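PDB 2NYK: M157 from Murid herpesvirus 1, which is an MHC class I-like viral protein that serves as a ligand for Ly49 receptors of mouse natural killer cells. Local coordinates for residues 171-183 against 192-204. The protein carries 1 engineered substitution. Numbering follows the deposited sequence.
With FUC (alpha-L-fucopyranose), chain B; NAG (2-acetamido-2-deoxy-beta-D-glucopyranose), chain C; NAG (2-acetamido-2-deoxy-beta-D-glucopyranose), chain D.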
ATOM      1  N   LEU A 171      -8.379   7.742  -0.005  1.00 24.94           N
ATOM      2  CA  LEU A 171      -7.750   6.684  -0.809  1.00 24.88           C
ATOM      3  C   LEU A 171      -8.774   5.667  -1.347  1.00 25.48           C
ATOM      4  O   LEU A 171      -8.639   5.168  -2.455  1.00 23.83           O
ATOM      5  CB  LEU A 171      -6.648   6.003   0.005  1.00 24.21           C
ATOM      6  CG  LEU A 171      -5.352   6.819   0.170  1.00 25.16           C
ATOM      7  CD1 LEU A 171      -4.378   6.112   1.098  1.00 24.21           C
ATOM      8  CD2 LEU A 171      -4.693   7.095  -1.178  1.00 25.16           C
ATOM      9  N   LYS A 172      -9.821   5.388  -0.570  1.00 26.90           N
ATOM     10  CA  LYS A 172     -10.873   4.484  -1.034  1.00 28.72           C
ATOM     11  C   LYS A 172     -11.628   5.140  -2.172  1.00 28.65           C
ATOM     12  O   LYS A 172     -11.824   4.532  -3.212  1.00 29.68           O
ATOM     13  CB  LYS A 172     -11.871   4.108   0.075  1.00 29.85           C
ATOM     14  CG  LYS A 172     -11.310   3.657   1.416  1.00 34.22           C
ATOM     15  CD  LYS A 172     -12.406   2.969   2.284  1.00 41.88           C
ATOM     16  CE  LYS A 172     -13.640   3.880   2.477  1.00 45.56           C
ATOM     17  NZ  LYS A 172     -14.816   3.271   3.207  1.00 47.24           N
ATOM     18  N   GLN A 173     -12.047   6.387  -1.984  1.00 28.79           N
ATOM     19  CA  GLN A 173     -12.799   7.088  -3.033  1.00 29.28           C
ATOM     20  C   GLN A 173     -12.014   7.313  -4.334  1.00 28.24           C
ATOM     21  O   GLN A 173     -12.581   7.327  -5.413  1.00 27.55           O
ATOM     22  CB  GLN A 173     -13.347   8.392  -2.490  1.00 29.95           C
ATOM     23  CG  GLN A 173     -14.295   8.152  -1.317  1.00 33.78           C
ATOM     24  CD  GLN A 173     -15.059   9.381  -0.930  1.00 38.75           C
ATOM     25  OE1 GLN A 173     -14.483  10.457  -0.774  1.00 40.30           O
ATOM     26  NE2 GLN A 173     -16.373   9.227  -0.747  1.00 40.74           N
ATOM     27  N   LEU A 174     -10.700   7.462  -4.208  1.00 27.34           N
ATOM     28  CA  LEU A 174      -9.811   7.618  -5.364  1.00 26.43           C
ATOM     29  C   LEU A 174      -9.632   6.307  -6.123  1.00 25.66           C
ATOM     30  O   LEU A 174      -9.091   6.282  -7.233  1.00 25.16           O
ATOM     31  CB  LEU A 174      -8.469   8.154  -4.902  1.00 25.82           C
ATOM     32  CG  LEU A 174      -8.488   9.627  -4.478  1.00 26.27           C
ATOM     33  CD1 LEU A 174      -7.171  10.040  -3.846  1.00 24.94           C
ATOM     34  CD2 LEU A 174      -8.826  10.494  -5.666  1.00 24.83           C
ATOM     35  N   ALA A 175     -10.070   5.231  -5.489  1.00 25.41           N
ATOM     36  CA  ALA A 175      -9.993   3.884  -6.045  1.00 25.58           C
ATOM     37  C   ALA A 175     -11.263   3.534  -6.826  1.00 25.88           C
ATOM     38  O   ALA A 175     -11.323   2.499  -7.496  1.00 25.64           O
ATOM     39  CB  ALA A 175      -9.775   2.883  -4.912  1.00 25.02           C
ATOM     40  N   TYR A 176     -12.275   4.393  -6.742  1.00 27.11           N
ATOM     41  CA  TYR A 176     -13.537   4.172  -7.464  1.00 28.04           C
ATOM     42  C   TYR A 176     -13.311   4.139  -8.962  1.00 28.28           C
ATOM     43  O   TYR A 176     -12.360   4.731  -9.467  1.00 27.53           O
ATOM     44  CB  TYR A 176     -14.565   5.258  -7.120  1.00 28.99           C
ATOM     45  CG  TYR A 176     -15.104   5.187  -5.706  1.00 30.72           C
ATOM     46  CD1 TYR A 176     -14.785   4.122  -4.875  1.00 33.14           C
ATOM     47  CD2 TYR A 176     -15.948   6.169  -5.218  1.00 32.40           C
ATOM     48  CE1 TYR A 176     -15.276   4.046  -3.582  1.00 34.49           C
ATOM     49  CE2 TYR A 176     -16.452   6.102  -3.927  1.00 36.57           C
ATOM     50  CZ  TYR A 176     -16.108   5.033  -3.117  1.00 36.30           C
ATOM     51  OH  TYR A 176     -16.604   4.949  -1.838  1.00 40.18           O
ATOM     52  N   MET A 177     -14.197   3.448  -9.677  1.00 28.68           N
ATOM     53  CA  MET A 177     -14.094   3.344 -11.125  1.00 29.44           C
ATOM     54  C   MET A 177     -14.059   4.722 -11.799  1.00 29.22           C
ATOM     55  O   MET A 177     -13.267   4.964 -12.706  1.00 29.02           O
ATOM     56  CB  MET A 177     -15.264   2.510 -11.665  1.00 30.31           C
ATOM     57  CG  MET A 177     -15.109   2.032 -13.093  1.00 31.74           C
ATOM     58  SD  MET A 177     -16.611   1.243 -13.706  1.00 36.47           S
ATOM     59  CE  MET A 177     -16.871  -0.072 -12.512  1.00 34.42           C
ATOM     60  N   ASN A 178     -14.915   5.620 -11.337  1.00 30.13           N
ATOM     61  CA  ASN A 178     -15.031   6.945 -11.945  1.00 32.05           C
ATOM     62  C   ASN A 178     -13.895   7.918 -11.585  1.00 31.56           C
ATOM     63  O   ASN A 178     -13.930   9.063 -11.998  1.00 31.94           O
ATOM     64  CB  ASN A 178     -16.406   7.575 -11.650  1.00 32.77           C
ATOM     65  CG  ASN A 178     -16.710   7.684 -10.155  1.00 36.91           C
ATOM     66  OD1 ASN A 178     -15.839   7.467  -9.301  1.00 37.99           O
ATOM     67  ND2 ASN A 178     -17.963   8.041  -9.843  1.00 43.05           N
ATOM     68  N   ALA A 179     -12.899   7.445 -10.833  1.00 31.40           N
ATOM     69  CA  ALA A 179     -11.696   8.235 -10.493  1.00 31.19           C
ATOM     70  C   ALA A 179     -10.483   7.623 -11.188  1.00 31.02           C
ATOM     71  O   ALA A 179      -9.346   8.093 -11.051  1.00 30.54           O
ATOM     72  CB  ALA A 179     -11.504   8.290  -8.980  1.00 30.84           C
ATOM     73  N   THR A 180     -10.752   6.586 -11.974  1.00 30.10           N
ATOM     74  CA  THR A 180      -9.720   5.822 -12.664  1.00 30.82           C
ATOM     75  C   THR A 180      -9.588   6.280 -14.124  1.00 30.87           C
ATOM     76  O   THR A 180     -10.581   6.326 -14.854  1.00 31.70           O
ATOM     77  CB  THR A 180     -10.045   4.314 -12.591  1.00 31.31           C
ATOM     78  OG1 THR A 180     -10.269   3.950 -11.218  1.00 29.44           O
ATOM     79  CG2 THR A 180      -8.903   3.484 -13.171  1.00 30.70           C
ATOM     80  N   GLU A 181      -8.382   6.656 -14.544  1.00 29.89           N
ATOM     81  CA  GLU A 181      -8.202   7.173 -15.904  1.00 30.46           C
ATOM     82  C   GLU A 181      -7.600   6.089 -16.774  1.00 31.24           C
ATOM     83  O   GLU A 181      -6.746   5.366 -16.307  1.00 30.79           O
ATOM     84  CB  GLU A 181      -7.329   8.420 -15.892  1.00 29.49           C
ATOM     85  CG  GLU A 181      -7.901   9.524 -14.979  1.00 29.58           C
ATOM     86  CD  GLU A 181      -6.932  10.660 -14.718  1.00 28.83           C
ATOM     87  OE1 GLU A 181      -5.698  10.453 -14.823  1.00 28.74           O
ATOM     88  OE2 GLU A 181      -7.416  11.775 -14.424  1.00 27.78           O
ATOM     89  N   VAL A 182      -8.060   5.984 -18.029  1.00 32.87           N
ATOM     90  CA  VAL A 182      -7.661   4.914 -18.959  1.00 33.93           C
ATOM     91  C   VAL A 182      -7.391   5.433 -20.380  1.00 35.26           C
ATOM     92  O   VAL A 182      -8.257   6.032 -21.011  1.00 35.24           O
ATOM     93  CB  VAL A 182      -8.703   3.761 -18.980  1.00 34.01           C
ATOM     94  CG1 VAL A 182      -8.258   2.627 -19.912  1.00 33.02           C
ATOM     95  CG2 VAL A 182      -8.919   3.229 -17.572  1.00 33.76           C
ATOM     96  N   GLU A 183      -6.164   5.220 -20.849  1.00 36.60           N
ATOM     97  CA  GLU A 183      -5.746   5.556 -22.199  1.00 37.83           C
ATOM     98  C   GLU A 183      -5.616   4.251 -22.968  1.00 39.29           C
ATOM     99  O   GLU A 183      -4.645   3.498 -22.780  1.00 39.19           O
ATOM    100  CB  GLU A 183      -4.414   6.305 -22.175  1.00 37.98           C
ATOM    101  CG  GLU A 183      -4.483   7.629 -21.407  1.00 39.42           C
ATOM    102  CD  GLU A 183      -3.131   8.172 -21.012  1.00 41.98           C
ATOM    103  OE1 GLU A 183      -2.444   7.569 -20.162  1.00 42.27           O
ATOM    104  OE2 GLU A 183      -2.750   9.237 -21.534  1.00 45.84           O
ATOM    105  N   THR A 192      -1.485  -2.417 -29.629  1.00 43.91           N
ATOM    106  CA  THR A 192      -2.517  -1.899 -28.741  1.00 42.61           C
ATOM    107  C   THR A 192      -1.930  -1.629 -27.354  1.00 41.79           C
ATOM    108  O   THR A 192      -1.143  -2.437 -26.839  1.00 41.48           O
ATOM    109  CB  THR A 192      -3.661  -2.914 -28.638  1.00 42.85           C
ATOM    110  OG1 THR A 192      -4.205  -3.129 -29.944  1.00 43.99           O
ATOM    111  CG2 THR A 192      -4.752  -2.426 -27.736  1.00 42.53           C
ATOM    112  N   THR A 193      -2.304  -0.487 -26.758  1.00 40.26           N
ATOM    113  CA  THR A 193      -1.818  -0.143 -25.420  1.00 38.57           C
ATOM    114  C   THR A 193      -2.968   0.282 -24.522  1.00 37.41           C
ATOM    115  O   THR A 193      -3.916   0.945 -24.965  1.00 36.61           O
ATOM    116  CB  THR A 193      -0.783   1.003 -25.466  1.00 38.49           C
ATOM    117  OG1 THR A 193       0.155   0.753 -26.525  1.00 39.20           O
ATOM    118  CG2 THR A 193      -0.017   1.100 -24.137  1.00 38.84           C
ATOM    119  N   CYS A 194      -2.876  -0.099 -23.257  1.00 35.22           N
ATOM    120  CA  CYS A 194      -3.821   0.371 -22.257  1.00 34.10           C
ATOM    121  C   CYS A 194      -3.068   0.824 -21.013  1.00 32.95           C
ATOM    122  O   CYS A 194      -2.422   0.014 -20.347  1.00 30.81           O
ATOM    123  CB  CYS A 194      -4.841  -0.714 -21.917  1.00 34.89           C
ATOM    124  SG  CYS A 194      -6.215  -0.062 -20.962  1.00 35.86           S
ATOM    125  N   VAL A 195      -3.127   2.125 -20.738  1.00 31.44           N
ATOM    126  CA  VAL A 195      -2.460   2.722 -19.595  1.00 30.67           C
ATOM    127  C   VAL A 195      -3.525   3.161 -18.598  1.00 30.42           C
ATOM    128  O   VAL A 195      -4.353   4.030 -18.900  1.00 30.74           O
ATOM    129  CB  VAL A 195      -1.591   3.942 -19.993  1.00 31.02           C
ATOM    130  CG1 VAL A 195      -0.920   4.534 -18.770  1.00 29.97           C
ATOM    131  CG2 VAL A 195      -0.569   3.569 -21.076  1.00 30.79           C
ATOM    132  N   VAL A 196      -3.508   2.551 -17.413  1.00 28.89           N
ATOM    133  CA  VAL A 196      -4.459   2.898 -16.356  1.00 27.96           C
ATOM    134  C   VAL A 196      -3.761   3.630 -15.209  1.00 27.62           C
ATOM    135  O   VAL A 196      -2.798   3.118 -14.664  1.00 26.69           O
ATOM    136  CB  VAL A 196      -5.192   1.628 -15.857  1.00 28.23           C
ATOM    137  CG1 VAL A 196      -6.170   1.956 -14.728  1.00 26.97           C
ATOM    138  CG2 VAL A 196      -5.932   0.972 -17.020  1.00 27.34           C
ATOM    139  N   THR A 197      -4.262   4.826 -14.876  1.00 27.01           N
ATOM    140  CA  THR A 197      -3.740   5.709 -13.838  1.00 26.17           C
ATOM    141  C   THR A 197      -4.710   5.833 -12.672  1.00 26.13           C
ATOM    142  O   THR A 197      -5.918   6.096 -12.853  1.00 26.58           O
ATOM    143  CB  THR A 197      -3.457   7.137 -14.419  1.00 26.85           C
ATOM    144  OG1 THR A 197      -2.598   7.017 -15.557  1.00 26.58           O
ATOM    145  CG2 THR A 197      -2.770   8.029 -13.380  1.00 28.78           C
ATOM    146  N   SER A 198      -4.184   5.624 -11.466  1.00 25.00           N
ATOM    147  CA  SER A 198      -4.971   5.738 -10.257  1.00 23.20           C
ATOM    148  C   SER A 198      -4.209   6.515  -9.232  1.00 24.00           C
ATOM    149  O   SER A 198      -3.003   6.338  -9.067  1.00 21.80           O
ATOM    150  CB  SER A 198      -5.290   4.334  -9.715  1.00 24.02           C
ATOM    151  OG  SER A 198      -5.962   4.406  -8.478  1.00 22.84           O
ATOM    152  N   ARG A 199      -4.918   7.384  -8.515  1.00 24.11           N
ATOM    153  CA  ARG A 199      -4.312   8.157  -7.472  1.00 24.84           C
ATOM    154  C   ARG A 199      -4.536   7.478  -6.117  1.00 24.42           C
ATOM    155  O   ARG A 199      -4.315   8.070  -5.091  1.00 24.18           O
ATOM    156  CB  ARG A 199      -4.864   9.591  -7.469  1.00 26.21           C
ATOM    157  CG  ARG A 199      -4.581  10.347  -8.780  1.00 30.04           C
ATOM    158  CD  ARG A 199      -4.653  11.854  -8.602  1.00 40.35           C
ATOM    159  NE  ARG A 199      -5.897  12.287  -7.959  1.00 47.22           N
ATOM    160  CZ  ARG A 199      -6.118  13.511  -7.472  1.00 50.54           C
ATOM    161  NH1 ARG A 199      -5.186  14.454  -7.567  1.00 53.94           N
ATOM    162  NH2 ARG A 199      -7.284  13.803  -6.907  1.00 50.18           N
ATOM    163  N   SER A 200      -4.977   6.230  -6.141  1.00 23.01           N
ATOM    164  CA  SER A 200      -5.142   5.464  -4.928  1.00 22.94           C
ATOM    165  C   SER A 200      -4.040   4.418  -4.810  1.00 22.05           C
ATOM    166  O   SER A 200      -3.350   4.109  -5.788  1.00 22.65           O
ATOM    167  CB  SER A 200      -6.528   4.800  -4.904  1.00 23.38           C
ATOM    168  OG  SER A 200      -6.678   4.032  -3.712  1.00 24.22           O
ATOM    169  N   ASN A 201      -3.836   3.909  -3.601  1.00 20.58           N
ATOM    170  CA  ASN A 201      -2.869   2.837  -3.362  1.00 20.36           C
ATOM    171  C   ASN A 201      -3.560   1.479  -3.412  1.00 20.74           C
ATOM    172  O   ASN A 201      -2.943   0.454  -3.152  1.00 20.05           O
ATOM    173  CB  ASN A 201      -2.155   3.020  -2.018  1.00 17.78           C
ATOM    174  CG  ASN A 201      -3.076   2.711  -0.829  1.00 21.12           C
ATOM    175  OD1 ASN A 201      -4.244   3.160  -0.813  1.00 19.88           O
ATOM    176  ND2 ASN A 201      -2.585   1.917   0.141  1.00 15.36           N
ATOM    177  N   VAL A 202      -4.854   1.479  -3.724  1.00 22.37           N
ATOM    178  CA  VAL A 202      -5.619   0.243  -3.807  1.00 23.62           C
ATOM    179  C   VAL A 202      -5.111  -0.575  -5.004  1.00 23.38           C
ATOM    180  O   VAL A 202      -4.971  -0.035  -6.111  1.00 24.67           O
ATOM    181  CB  VAL A 202      -7.151   0.537  -3.931  1.00 24.06           C
ATOM    182  CG1 VAL A 202      -7.896  -0.720  -4.273  1.00 24.89           C
ATOM    183  CG2 VAL A 202      -7.699   1.117  -2.604  1.00 24.49           C
ATOM    184  N   PRO A 203      -4.763  -1.855  -4.779  1.00 23.23           N
ATOM    185  CA  PRO A 203      -4.332  -2.664  -5.901  1.00 23.41           C
ATOM    186  C   PRO A 203      -5.391  -2.912  -6.975  1.00 24.11           C
ATOM    187  O   PRO A 203      -6.597  -2.956  -6.703  1.00 22.70           O
ATOM    188  CB  PRO A 203      -3.865  -3.971  -5.228  1.00 24.72           C
ATOM    189  CG  PRO A 203      -3.486  -3.553  -3.846  1.00 21.54           C
ATOM    190  CD  PRO A 203      -4.591  -2.586  -3.506  1.00 22.48           C
ATOM    191  N   PHE A 204      -4.940  -3.034  -8.219  1.00 25.59           N
ATOM    192  CA  PHE A 204      -5.872  -3.345  -9.314  1.00 26.61           C
ATOM    193  C   PHE A 204      -5.101  -3.997 -10.446  1.00 27.85           C
ATOM    194  O   PHE A 204      -3.864  -3.919 -10.470  1.00 28.06           O
ATOM    195  CB  PHE A 204      -6.597  -2.065  -9.793  1.00 26.93           C
ATOM    196  CG  PHE A 204      -5.695  -1.056 -10.459  1.00 26.21           C
ATOM    197  CD1 PHE A 204      -5.473  -1.099 -11.833  1.00 25.09           C
ATOM    198  CD2 PHE A 204      -5.053  -0.067  -9.699  1.00 25.26           C
ATOM    199  CE1 PHE A 204      -4.606  -0.172 -12.441  1.00 26.76           C
ATOM    200  CE2 PHE A 204      -4.191   0.870 -10.305  1.00 25.12           C
ATOM    201  CZ  PHE A 204      -3.978   0.834 -11.649  1.00 22.81           C
TER
HETATM  202  C1  FUC B   3     -19.393   2.711  -7.495  1.00 60.22           C
HETATM  203  C2  FUC B   3     -18.366   1.932  -8.322  1.00 60.80           C
HETATM  204  C3  FUC B   3     -16.976   2.185  -7.738  1.00 60.47           C
HETATM  205  C4  FUC B   3     -16.944   1.689  -6.288  1.00 60.66           C
HETATM  206  C5  FUC B   3     -18.061   2.379  -5.483  1.00 60.67           C
HETATM  207  C6  FUC B   3     -18.175   1.841  -4.057  1.00 60.05           C
HETATM  208  O2  FUC B   3     -18.404   2.322  -9.678  1.00 62.13           O
HETATM  209  O3  FUC B   3     -15.975   1.587  -8.547  1.00 60.93           O
HETATM  210  O4  FUC B   3     -17.093   0.286  -6.246  1.00 61.13           O
HETATM  211  O5  FUC B   3     -19.330   2.277  -6.139  1.00 60.64           O
HETATM  212  C1  NAG C   1     -18.351   7.869  -8.447  1.00 50.40           C
HETATM  213  C2  NAG C   1     -19.403   8.973  -8.220  1.00 54.58           C
HETATM  214  C3  NAG C   1     -20.095   8.811  -6.858  1.00 55.95           C
HETATM  215  C4  NAG C   1     -20.664   7.395  -6.676  1.00 57.63           C
HETATM  216  C5  NAG C   1     -19.579   6.360  -7.022  1.00 56.21           C
HETATM  217  C6  NAG C   1     -20.122   4.931  -7.043  1.00 56.95           C
HETATM  218  C7  NAG C   1     -19.094  11.081  -9.398  1.00 56.62           C
HETATM  219  C8  NAG C   1     -18.148  12.225  -9.622  1.00 56.36           C
HETATM  220  N2  NAG C   1     -18.842  10.316  -8.331  1.00 55.32           N
HETATM  221  O3  NAG C   1     -21.117   9.774  -6.712  1.00 55.26           O
HETATM  222  O4  NAG C   1     -21.096   7.256  -5.333  1.00 61.12           O
HETATM  223  O5  NAG C   1     -19.009   6.621  -8.298  1.00 52.94           O
HETATM  224  O6  NAG C   1     -19.164   4.126  -7.692  1.00 58.55           O
HETATM  225  O7  NAG C   1     -20.035  10.887 -10.181  1.00 57.36           O
HETATM  226  C1  NAG D   2     -22.447   6.759  -5.223  1.00 64.90           C
HETATM  227  C2  NAG D   2     -22.626   6.217  -3.804  1.00 66.45           C
HETATM  228  C3  NAG D   2     -24.074   5.813  -3.512  1.00 67.75           C
HETATM  229  C4  NAG D   2     -25.053   6.891  -3.980  1.00 68.65           C
HETATM  230  C5  NAG D   2     -24.771   7.247  -5.444  1.00 68.54           C
HETATM  231  C6  NAG D   2     -25.744   8.317  -5.954  1.00 68.58           C
HETATM  232  C7  NAG D   2     -20.928   5.043  -2.505  1.00 68.38           C
HETATM  233  C8  NAG D   2     -21.313   4.062  -1.409  1.00 68.99           C
HETATM  234  N2  NAG D   2     -21.725   5.095  -3.576  1.00 67.56           N
HETATM  235  O3  NAG D   2     -24.229   5.613  -2.122  1.00 67.61           O
HETATM  236  O4  NAG D   2     -26.388   6.454  -3.781  1.00 70.33           O
HETATM  237  O5  NAG D   2     -23.433   7.734  -5.518  1.00 66.91           O
HETATM  238  O6  NAG D   2     -25.021   9.361  -6.593  1.00 69.62           O
HETATM  239  O7  NAG D   2     -19.918   5.750  -2.387  1.00 68.43           O
HETATM  240  O   HOH W   1      -7.712   8.017  -8.707  1.00 20.46           O
HETATM  241  O   HOH W   2      -8.630   4.724  -9.337  1.00 31.26           O
HETATM  242  O   HOH W   3      -6.708   8.612 -11.793  1.00 26.35           O
HETATM  243  O   HOH W   4      -4.063   6.586 -17.878  1.00 24.93           O
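Glu183 and Val195 pair across an antiparallel β-hairpin, strands 181-186 and 192-198, of this MHC class I-like protein. Their backbones exchange two nearly straight hydrogen bonds, Glu183 N to Val195 O and Val195 N to Glu183 O, both 2.9 Å. The two side chains run alongside each other on the sheet face shared with Glu181 and Thr197, and Glu183 OE1 rests 3.7 Å from Val195 CG1. Glu183 OE2 forms a salt bridge with Arg260 NE, while a water lies within bonding distance of Glu183 OE1, Val195 O and Thr197 OG1, with more acceptors around it than it has protons to give. On the opposite face, which Val182 shares with Val196, Val182 CG1 packs 3.5 Å from SG of Cys194, which is disulfide-bonded to Cys241.

Ahead of Thr180 the ladder of backbone bonds gives way to water bridges: one water joins Leu174 O and Thr180 OG1 to Ser198 OG. Leu174, in the type I turn from Gln173 to Tyr176, lays CD1 against Arg199 O and sets CD2 obliquely to the Arg199 guanidinium, 3.9 Å from NH2. These contacts join that turn to the loop leaving the hairpin. In that loop the Ser200 hydroxyl, anti to its own N (chi1 179°), accepts from Val202 N in an ST turn and donates to Leu171 O at 2.6 Å, approaching 32° off the carbonyl plane.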